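PDB 5L2D: surface-associated protein CshA from Streptococcus gordonii, which is a cell-wall-anchored surface adhesin that binds host fibronectin by a catch-clamp mechanism, the present chain covering its non-repetitive domain 2. Local coordinates for residues N32-K40 / K101-R109; I89-D98 / P134-I142. All blocks are in the same frame, centred on the assembly; numbering follows the deposited sequence.

Contact 1: residues N32-K40 / K101-R109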
# COMPACT_ATOMS: atom_id res chain seq x y z
N ASN A 32 -2.22 -6.04 20.70
CA ASN A 32 -3.34 -6.66 20.02
C ASN A 32 -2.96 -7.34 18.66
O ASN A 32 -3.69 -7.29 17.65
CB ASN A 32 -4.42 -5.58 19.88
CG ASN A 32 -5.80 -6.14 20.05
OD1 ASN A 32 -5.99 -7.07 20.80
ND2 ASN A 32 -6.77 -5.58 19.35
N LEU A 33 -1.81 -8.01 18.66
CA LEU A 33 -1.37 -8.81 17.54
C LEU A 33 -2.16 -10.08 17.45
O LEU A 33 -2.68 -10.58 18.44
CB LEU A 33 0.08 -9.22 17.70
CG LEU A 33 1.14 -8.16 17.48
CD1 LEU A 33 2.53 -8.80 17.60
CD2 LEU A 33 0.95 -7.52 16.12
N ASP A 34 -2.20 -10.64 16.27
CA ASP A 34 -3.02 -11.79 16.02
C ASP A 34 -2.31 -13.08 16.46
O ASP A 34 -1.18 -13.02 16.98
CB ASP A 34 -3.51 -11.76 14.55
CG ASP A 34 -2.54 -12.39 13.56
OD1 ASP A 34 -1.33 -12.59 13.85
OD2 ASP A 34 -3.04 -12.67 12.45
N PRO A 35 -3.00 -14.24 16.34
CA PRO A 35 -2.45 -15.55 16.66
C PRO A 35 -1.08 -15.81 16.06
O PRO A 35 -0.21 -16.35 16.75
CB PRO A 35 -3.47 -16.49 16.06
CG PRO A 35 -4.78 -15.79 16.27
CD PRO A 35 -4.47 -14.32 16.13
N GLN A 36 -0.90 -15.42 14.79
CA GLN A 36 0.38 -15.62 14.08
C GLN A 36 1.40 -14.53 14.35
O GLN A 36 2.40 -14.48 13.64
CB GLN A 36 0.19 -15.63 12.57
CG GLN A 36 -0.96 -16.47 12.04
CD GLN A 36 -0.99 -16.51 10.52
OE1 GLN A 36 -0.03 -16.06 9.84
NE2 GLN A 36 -2.07 -17.03 9.97
N GLY A 37 1.15 -13.65 15.32
CA GLY A 37 2.03 -12.51 15.57
C GLY A 37 1.97 -11.38 14.54
O GLY A 37 2.77 -10.45 14.57
N GLY A 38 1.02 -11.47 13.62
CA GLY A 38 0.85 -10.45 12.62
C GLY A 38 -0.29 -9.51 12.95
O GLY A 38 -0.75 -9.43 14.09
N PHE A 39 -0.77 -8.82 11.93
CA PHE A 39 -1.67 -7.69 12.10
C PHE A 39 -3.07 -8.10 11.78
O PHE A 39 -3.31 -8.81 10.81
CB PHE A 39 -1.28 -6.57 11.13
CG PHE A 39 -0.01 -5.85 11.49
CD1 PHE A 39 1.03 -6.49 12.15
CD2 PHE A 39 0.17 -4.54 11.12
CE1 PHE A 39 2.20 -5.82 12.46
CE2 PHE A 39 1.34 -3.88 11.42
CZ PHE A 39 2.36 -4.51 12.10
N LYS A 40 -4.01 -7.65 12.59
CA LYS A 40 -5.42 -7.86 12.33
C LYS A 40 -6.10 -6.56 12.62
O LYS A 40 -5.44 -5.58 13.04
CB LYS A 40 -6.01 -8.95 13.24
CG LYS A 40 -5.87 -8.70 14.74
CD LYS A 40 -6.43 -9.86 15.56
CE LYS A 40 -5.80 -9.98 16.95
NZ LYS A 40 -6.24 -8.88 17.83
N LYS A 101 -6.56 -21.26 -0.26
CA LYS A 101 -5.91 -21.32 1.02
C LYS A 101 -5.88 -19.83 1.49
O LYS A 101 -5.80 -18.89 0.67
CB LYS A 101 -4.51 -21.97 0.91
N THR A 102 -5.99 -19.63 2.79
CA THR A 102 -5.94 -18.30 3.37
C THR A 102 -4.49 -17.89 3.58
O THR A 102 -3.74 -18.58 4.25
CB THR A 102 -6.69 -18.27 4.72
OG1 THR A 102 -8.07 -18.64 4.50
CG2 THR A 102 -6.59 -16.89 5.37
N PRO A 103 -4.09 -16.72 3.05
CA PRO A 103 -2.68 -16.39 3.14
C PRO A 103 -2.27 -16.06 4.56
O PRO A 103 -3.14 -15.91 5.40
CB PRO A 103 -2.55 -15.15 2.23
CG PRO A 103 -3.88 -14.90 1.65
CD PRO A 103 -4.87 -15.60 2.53
N PRO A 104 -0.95 -15.95 4.82
CA PRO A 104 -0.45 -15.55 6.15
C PRO A 104 -0.76 -14.10 6.51
O PRO A 104 -0.95 -13.27 5.62
CB PRO A 104 1.07 -15.78 6.08
CG PRO A 104 1.40 -16.00 4.64
CD PRO A 104 0.14 -16.38 3.92
N SER A 105 -0.80 -13.82 7.81
CA SER A 105 -1.07 -12.49 8.35
C SER A 105 0.02 -11.51 7.90
O SER A 105 1.18 -11.93 7.75
CB SER A 105 -1.10 -12.52 9.90
OG SER A 105 -2.00 -13.51 10.43
N VAL A 106 -0.33 -10.24 7.69
CA VAL A 106 0.72 -9.26 7.37
C VAL A 106 1.47 -8.96 8.68
O VAL A 106 0.90 -9.18 9.74
CB VAL A 106 0.22 -7.96 6.63
CG1 VAL A 106 -1.15 -8.14 5.98
CG2 VAL A 106 0.24 -6.74 7.53
N THR A 107 2.72 -8.49 8.62
CA THR A 107 3.55 -8.37 9.82
C THR A 107 4.86 -7.66 9.57
O THR A 107 5.29 -7.51 8.43
CB THR A 107 3.92 -9.77 10.39
OG1 THR A 107 4.87 -9.65 11.46
CG2 THR A 107 4.50 -10.69 9.29
N GLY A 108 5.49 -7.25 10.66
CA GLY A 108 6.85 -6.74 10.63
C GLY A 108 7.86 -7.83 10.97
O GLY A 108 8.68 -8.21 10.12
N ARG A 109 7.71 -8.35 12.20
CA ARG A 109 8.73 -9.14 12.96
C ARG A 109 9.84 -9.83 12.15
O ARG A 109 9.70 -10.97 11.73
CB ARG A 109 8.03 -10.16 13.88
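Gly38 and Thr107 bring the two backbones closest, CA to CA 4.4 Å, and beside them the one main-chain bond between the loops runs from Phe39 N to Val106 O at 2.8 Å. The Phe39 ring reaches past this carbonyl and comes up obliquely beside the Thr107-Gly108 backbone, with Phe39 CE1 3.9 Å from Thr107 CA. At its root, Phe39 CB meets the CG2 methyl of Val106, the two side chains crossing at about a right angle. Ile131 lies against both of them, and Val106 also packs on Trp140 and Ile142, which makes this the apolar, inward side of the contact.

Residues 34-37 form a type I turn closed by a G1 beta bulge: Gly37 N bonds to Asp34 O, Asp34 N bonds to Gly38 O, and Gly37 takes the positive phi (73°) expected at that place. The turn belongs to the connection between strands 30-31 and 44-50, and it presents two polar side chains to the loop that leads from strand 91-92 to strand 131-132. Gln36, extended beyond CG, brings its amide oxygen OE1 to Ser105 N at 3.1 Å; the bond is straight (173° at the hydrogen), but the donor sits above the carbonyl plane. This is the firm grip of the turn on Ser105. Asp34 divides its carboxylate. Asp34 OD1 turns back to Gly38 N, 2.6 Å away and above the carboxylate plane, which ties the carboxylate to its own turn, while Asp34 OD2 takes the hydrogen bond of Ser105 OG, a link whose modelled length is too short to be trusted. Pro104 CB also lies 3.9 Å from Gln36 OE1.

Contact 2: residues I89-D98 / P134-I142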
# COMPACT_ATOMS: atom_id res chain seq x y z
N ILE A 89 -11.79 -10.19 0.11
CA ILE A 89 -10.79 -10.25 1.17
C ILE A 89 -9.41 -10.38 0.59
O ILE A 89 -9.24 -10.52 -0.62
CB ILE A 89 -11.06 -11.37 2.17
CG1 ILE A 89 -11.30 -12.71 1.44
CG2 ILE A 89 -12.26 -10.98 3.01
CD1 ILE A 89 -10.60 -13.89 2.09
N ASN A 90 -8.41 -10.26 1.46
CA ASN A 90 -7.02 -10.40 1.07
C ASN A 90 -6.85 -11.85 0.63
O ASN A 90 -7.16 -12.78 1.40
CB ASN A 90 -6.10 -10.05 2.27
CG ASN A 90 -5.99 -8.53 2.56
OD1 ASN A 90 -6.53 -7.66 1.86
ND2 ASN A 90 -5.26 -8.22 3.61
N SER A 91 -6.38 -12.04 -0.61
CA SER A 91 -6.38 -13.35 -1.29
C SER A 91 -5.11 -13.68 -2.02
O SER A 91 -4.35 -12.80 -2.37
CB SER A 91 -7.44 -13.33 -2.38
OG SER A 91 -8.70 -13.46 -1.82
N TYR A 92 -4.92 -14.96 -2.31
CA TYR A 92 -4.02 -15.35 -3.41
C TYR A 92 -4.65 -15.02 -4.75
O TYR A 92 -5.87 -15.12 -4.89
CB TYR A 92 -3.71 -16.84 -3.37
CG TYR A 92 -2.78 -17.15 -2.25
CD1 TYR A 92 -1.44 -16.75 -2.29
CD2 TYR A 92 -3.24 -17.79 -1.11
CE1 TYR A 92 -0.58 -17.02 -1.24
CE2 TYR A 92 -2.40 -18.07 -0.05
CZ TYR A 92 -1.08 -17.68 -0.12
OH TYR A 92 -0.29 -17.97 0.94
N LEU A 93 -3.81 -14.66 -5.74
CA LEU A 93 -4.25 -14.42 -7.13
C LEU A 93 -4.84 -15.71 -7.74
O LEU A 93 -4.31 -16.78 -7.53
CB LEU A 93 -3.06 -13.97 -7.95
CG LEU A 93 -2.33 -12.73 -7.46
CD1 LEU A 93 -1.05 -12.52 -8.25
CD2 LEU A 93 -3.23 -11.52 -7.58
N LYS A 94 -5.94 -15.62 -8.49
CA LYS A 94 -6.64 -16.83 -8.96
C LYS A 94 -5.74 -17.59 -9.95
O LYS A 94 -5.08 -16.98 -10.80
CB LYS A 94 -8.03 -16.52 -9.58
N GLY A 95 -5.70 -18.92 -9.81
CA GLY A 95 -4.78 -19.74 -10.60
C GLY A 95 -3.34 -19.60 -10.11
O GLY A 95 -2.41 -19.39 -10.88
N TYR A 96 -3.16 -19.69 -8.82
CA TYR A 96 -1.86 -19.88 -8.23
C TYR A 96 -2.06 -21.03 -7.25
O TYR A 96 -3.18 -21.27 -6.75
CB TYR A 96 -1.37 -18.59 -7.58
CG TYR A 96 -0.21 -18.72 -6.62
CD1 TYR A 96 1.12 -18.50 -7.02
CD2 TYR A 96 -0.44 -19.01 -5.27
CE1 TYR A 96 2.17 -18.59 -6.11
CE2 TYR A 96 0.60 -19.11 -4.36
CZ TYR A 96 1.90 -18.90 -4.77
OH TYR A 96 2.92 -18.99 -3.84
N LYS A 97 -1.00 -21.78 -7.03
CA LYS A 97 -1.09 -23.08 -6.34
C LYS A 97 -1.79 -23.10 -4.96
O LYS A 97 -2.34 -24.12 -4.54
CB LYS A 97 0.30 -23.72 -6.28
CG LYS A 97 1.44 -22.81 -5.86
CD LYS A 97 1.55 -22.80 -4.35
CE LYS A 97 2.55 -23.83 -3.85
NZ LYS A 97 3.91 -23.27 -3.99
N ASP A 98 -1.81 -21.97 -4.26
CA ASP A 98 -2.54 -21.87 -2.99
C ASP A 98 -3.87 -21.11 -3.07
O ASP A 98 -4.53 -20.90 -2.04
CB ASP A 98 -1.63 -21.25 -1.93
CG ASP A 98 -0.35 -22.02 -1.74
OD1 ASP A 98 -0.44 -23.25 -1.52
OD2 ASP A 98 0.74 -21.41 -1.83
N PRO A 134 3.98 -11.88 3.83
CA PRO A 134 5.11 -12.76 3.52
C PRO A 134 4.76 -13.98 2.65
O PRO A 134 4.85 -15.12 3.10
CB PRO A 134 5.54 -13.21 4.91
CG PRO A 134 4.25 -13.35 5.65
CD PRO A 134 3.42 -12.19 5.17
N ASP A 135 4.34 -13.76 1.42
CA ASP A 135 4.07 -14.85 0.50
C ASP A 135 3.69 -14.25 -0.85
O ASP A 135 3.12 -13.17 -0.93
CB ASP A 135 2.98 -15.80 1.05
CG ASP A 135 2.88 -17.14 0.30
OD1 ASP A 135 3.81 -17.56 -0.42
OD2 ASP A 135 1.84 -17.80 0.47
N ASP A 136 4.02 -14.96 -1.92
CA ASP A 136 3.90 -14.45 -3.28
C ASP A 136 2.46 -14.43 -3.75
O ASP A 136 1.61 -15.11 -3.18
CB ASP A 136 4.74 -15.31 -4.23
CG ASP A 136 6.25 -15.34 -3.86
OD1 ASP A 136 6.77 -14.38 -3.21
OD2 ASP A 136 6.91 -16.33 -4.25
N ALA A 137 2.20 -13.64 -4.79
CA ALA A 137 0.97 -13.78 -5.60
C ALA A 137 -0.31 -13.54 -4.81
O ALA A 137 -1.24 -14.37 -4.77
CB ALA A 137 0.93 -15.13 -6.27
N VAL A 138 -0.36 -12.34 -4.21
CA VAL A 138 -1.49 -11.90 -3.39
C VAL A 138 -1.97 -10.53 -3.84
O VAL A 138 -1.20 -9.69 -4.28
CB VAL A 138 -1.11 -11.86 -1.90
CG1 VAL A 138 -1.31 -13.21 -1.26
CG2 VAL A 138 0.34 -11.42 -1.75
N ASN A 139 -3.28 -10.36 -3.78
CA ASN A 139 -3.93 -9.08 -3.92
C ASN A 139 -4.40 -8.79 -2.51
O ASN A 139 -5.38 -9.40 -2.03
CB ASN A 139 -5.12 -9.20 -4.87
CG ASN A 139 -5.86 -7.90 -5.02
OD1 ASN A 139 -5.35 -6.79 -4.76
ND2 ASN A 139 -7.09 -8.03 -5.43
N TRP A 140 -3.69 -7.90 -1.82
CA TRP A 140 -4.09 -7.49 -0.47
C TRP A 140 -4.16 -5.98 -0.32
O TRP A 140 -3.97 -5.21 -1.28
CB TRP A 140 -3.19 -8.11 0.60
CG TRP A 140 -1.75 -7.71 0.52
CD1 TRP A 140 -0.84 -8.09 -0.41
CD2 TRP A 140 -1.03 -6.88 1.45
NE1 TRP A 140 0.39 -7.54 -0.14
CE2 TRP A 140 0.31 -6.81 1.00
CE3 TRP A 140 -1.39 -6.18 2.62
CZ2 TRP A 140 1.28 -6.08 1.66
CZ3 TRP A 140 -0.41 -5.45 3.30
CH2 TRP A 140 0.91 -5.40 2.81
N GLY A 141 -4.57 -5.59 0.88
CA GLY A 141 -4.51 -4.21 1.32
C GLY A 141 -4.77 -4.03 2.81
O GLY A 141 -5.32 -4.90 3.48
N ILE A 142 -4.34 -2.88 3.31
CA ILE A 142 -4.45 -2.54 4.71
C ILE A 142 -4.78 -1.02 4.90
O ILE A 142 -4.31 -0.16 4.15
CB ILE A 142 -3.16 -2.96 5.45
CG1 ILE A 142 -3.39 -3.03 6.95
CG2 ILE A 142 -2.04 -1.97 5.20
CD1 ILE A 142 -2.17 -3.50 7.73
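A short antiparallel strand, 91-92, pairs here with the start of strand 138-150: Ser91 and Asn139 form its hydrogen-bonded pair, with Ser91 N to Asn139 O 3.2 Å and Asn139 N to Ser91 O 3.0 Å. Tyr92 and Val138 follow as the non-hydrogen-bonded pair, Tyr92 CD1 resting on Val138 CG1. Beyond the strand Leu93 N still bonds to Ala137 O (2.8 Å). At the other end the amide of Asn90 takes over from main chain. Asn90 OD1 accepts Gly141 N at 3.0 Å, the donor above the amide plane, and ND2 makes a weak bond to Gly141 O; with CG anti to its carbonyl carbon (chi1 -75°), the amide stands against Trp140 CB.

Strand 138-150 is shared. Val138 to Ile142 also pair antiparallel with a strand of the second subunit, which carries the sheet across the interface, and Asn139 sends its ND2 to Asn66.

Past the strand the chain curls back at Tyr96, whose ring takes the Ala137 CB methyl over one face in a CH-pi contact, 3.7 Å from the centroid, and Lys97 CG over the opposite face. Leu93 CD1 touches the same Ala137 CB at 3.8 Å.

How the contacts relate
Contact 1 joins two loops without regular strand pairing and is touched by no other chain of the assembly, while contact 2 is built on true antiparallel pairing within a sheet that continues into the second subunit. Both are only partly buried, but contact 2 has more buried residues and its centre lies nearer the centre of the chain, about 13 Å against 16 Å. Contact 1 adds polar side chains of a turn to a single main-chain bond; contact 2 rests mainly on main-chain pairing, extended by the Asn90 amide, with apolar and ring packing at one end. The segments alternate along the chain, and the two contacts meet where Pro103 and Pro104 pack on Tyr92 and Ser105 lies beside Pro134.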